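CSEP0064 putative effector protein (Blumeria graminis f. sp. hordei, PDB 6FMB) is a secreted, non-catalytic RNase-like effector that binds host RNA and inhibits ribosomal RNA degradation triggered by ribosome-inactivating proteins, raising plant susceptibility to infection. Local coordinates at residues A[51-56]-A[69-74]. Residues are numbered along the deposited sequence; the frame is centred on the assembly and turned at random.
Sequences VRQFPV and KYYILT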
# COMPACT_ATOMS: atom_id res chain seq x y z
N VAL A 51 -3.01 8.37 7.42
CA VAL A 51 -2.45 7.24 6.68
C VAL A 51 -3.60 6.38 6.15
O VAL A 51 -4.65 6.25 6.80
CB VAL A 51 -1.48 6.43 7.59
CG1 VAL A 51 -1.14 5.07 6.99
CG2 VAL A 51 -0.21 7.22 7.82
N ARG A 52 -3.40 5.83 4.96
CA ARG A 52 -4.36 4.95 4.32
C ARG A 52 -3.70 3.65 3.88
O ARG A 52 -2.52 3.61 3.49
CB ARG A 52 -5.03 5.65 3.14
CG ARG A 52 -5.96 6.77 3.58
CD ARG A 52 -6.67 7.43 2.42
NE ARG A 52 -7.70 8.33 2.92
CZ ARG A 52 -8.83 8.63 2.29
NH1 ARG A 52 -9.06 8.20 1.07
NH2 ARG A 52 -9.71 9.41 2.89
N GLN A 53 -4.50 2.58 3.95
CA GLN A 53 -4.13 1.24 3.49
C GLN A 53 -4.87 0.95 2.18
O GLN A 53 -6.09 1.09 2.13
CB GLN A 53 -4.49 0.18 4.52
CG GLN A 53 -4.03 -1.23 4.16
CD GLN A 53 -5.02 -2.34 4.47
OE1 GLN A 53 -6.14 -2.08 4.85
NE2 GLN A 53 -4.59 -3.58 4.25
N PHE A 54 -4.12 0.55 1.13
CA PHE A 54 -4.77 0.23 -0.15
C PHE A 54 -4.04 -0.95 -0.76
O PHE A 54 -2.80 -1.01 -0.73
CB PHE A 54 -4.76 1.45 -1.09
CG PHE A 54 -5.72 1.31 -2.25
CD1 PHE A 54 -7.06 1.65 -2.12
CD2 PHE A 54 -5.29 0.83 -3.49
CE1 PHE A 54 -7.95 1.49 -3.17
CE2 PHE A 54 -6.18 0.68 -4.55
CZ PHE A 54 -7.52 1.02 -4.38
N PRO A 55 -4.78 -1.93 -1.32
CA PRO A 55 -4.10 -3.10 -1.85
C PRO A 55 -3.30 -2.82 -3.13
O PRO A 55 -3.56 -1.84 -3.85
CB PRO A 55 -5.25 -4.10 -2.12
CG PRO A 55 -6.40 -3.62 -1.28
CD PRO A 55 -6.25 -2.12 -1.38
N VAL A 56 -2.33 -3.69 -3.42
CA VAL A 56 -1.48 -3.57 -4.62
C VAL A 56 -1.29 -4.99 -5.19
O VAL A 56 -1.34 -5.98 -4.46
CB VAL A 56 -0.15 -2.83 -4.28
CG1 VAL A 56 0.76 -3.65 -3.39
CG2 VAL A 56 0.62 -2.38 -5.53
N LYS A 69 -3.41 -9.75 -1.05
CA LYS A 69 -2.12 -10.44 -0.83
C LYS A 69 -0.98 -9.48 -0.48
O LYS A 69 -0.07 -9.85 0.27
CB LYS A 69 -1.70 -11.21 -2.08
CG LYS A 69 -2.50 -12.49 -2.35
CD LYS A 69 -2.12 -13.18 -3.67
CE LYS A 69 -0.61 -13.33 -3.83
NZ LYS A 69 -0.17 -14.30 -4.88
N TYR A 70 -0.99 -8.30 -1.11
CA TYR A 70 -0.03 -7.21 -0.86
C TYR A 70 -0.80 -5.92 -0.66
O TYR A 70 -1.87 -5.73 -1.24
CB TYR A 70 0.95 -7.02 -2.03
CG TYR A 70 1.54 -8.33 -2.52
CD1 TYR A 70 2.58 -8.94 -1.82
CD2 TYR A 70 1.05 -8.98 -3.65
CE1 TYR A 70 3.13 -10.15 -2.24
CE2 TYR A 70 1.59 -10.19 -4.07
CZ TYR A 70 2.62 -10.77 -3.35
OH TYR A 70 3.17 -11.97 -3.72
N TYR A 71 -0.23 -5.01 0.12
CA TYR A 71 -0.85 -3.70 0.31
C TYR A 71 0.18 -2.66 0.66
O TYR A 71 1.29 -2.98 1.10
CB TYR A 71 -1.95 -3.74 1.39
CG TYR A 71 -1.49 -4.14 2.78
CD1 TYR A 71 -1.06 -3.18 3.69
CD2 TYR A 71 -1.56 -5.47 3.21
CE1 TYR A 71 -0.67 -3.54 4.97
CE2 TYR A 71 -1.18 -5.83 4.50
CZ TYR A 71 -0.72 -4.86 5.37
OH TYR A 71 -0.33 -5.22 6.65
N ILE A 72 -0.18 -1.39 0.46
CA ILE A 72 0.64 -0.27 0.89
C ILE A 72 0.01 0.41 2.10
O ILE A 72 -1.20 0.35 2.30
CB ILE A 72 0.89 0.75 -0.25
CG1 ILE A 72 -0.34 1.61 -0.58
CG2 ILE A 72 1.37 0.02 -1.51
CD1 ILE A 72 0.03 2.87 -1.32
N LEU A 73 0.87 1.07 2.87
CA LEU A 73 0.46 2.11 3.83
C LEU A 73 1.15 3.40 3.40
O LEU A 73 2.36 3.39 3.12
CB LEU A 73 0.85 1.76 5.26
CG LEU A 73 0.23 0.49 5.87
CD1 LEU A 73 0.77 0.24 7.26
CD2 LEU A 73 -1.28 0.58 5.93
N THR A 74 0.39 4.49 3.33
CA THR A 74 0.93 5.76 2.87
C THR A 74 0.21 6.95 3.48
O THR A 74 -0.98 6.85 3.78
CB THR A 74 0.84 5.82 1.31
OG1 THR A 74 1.58 6.93 0.82
CG2 THR A 74 -0.63 5.86 0.81
O HOH W 1 -3.19 -7.93 -3.32
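The carbonyl oxygen of Ile-72 is held by two donors of the neighbouring strand: the N-H of Phe-54, 3.2 Å from N to O, and a weaker CA-H...O contact from Gln-53 CA. Ile-72 N in turn donates a nearly straight bond to Phe-54 O (2.9 Å, 172° at the hydrogen), and Arg-52 and Thr-74 form a second such hydrogen-bonded pair. Toward the other end, Val-56 N still reaches Tyr-70 O at 3.0 Å, but from well above the carbonyl plane. There the pairing gives way to water: one molecule donates to Val-56 O and accepts from Lys-69 N.

The two faces differ in kind. On one, the Gln-53 amide stands upright on a face of the Tyr-71 ring, the planes 89° apart, with NE2 off centre and 3.5 Å from Tyr-71 CG. A bend at chi2 brings NE2 over the ring face, while Leu-73 CD2 packs on Gln-53 CB at 3.5 Å. On the other face Val-56 CG1, set between backbone N and carbonyl carbon (chi1 69°), meets Tyr-70 CB at 3.6 Å and Ile-72 CG2. Phe-54 and Ile-72 continue this apolar layer against helix 14-24. The pair forms the centre of a four-stranded antiparallel sheet packed against that helix, an architecture consistent with the RNase T1-like fold of fungal RNases.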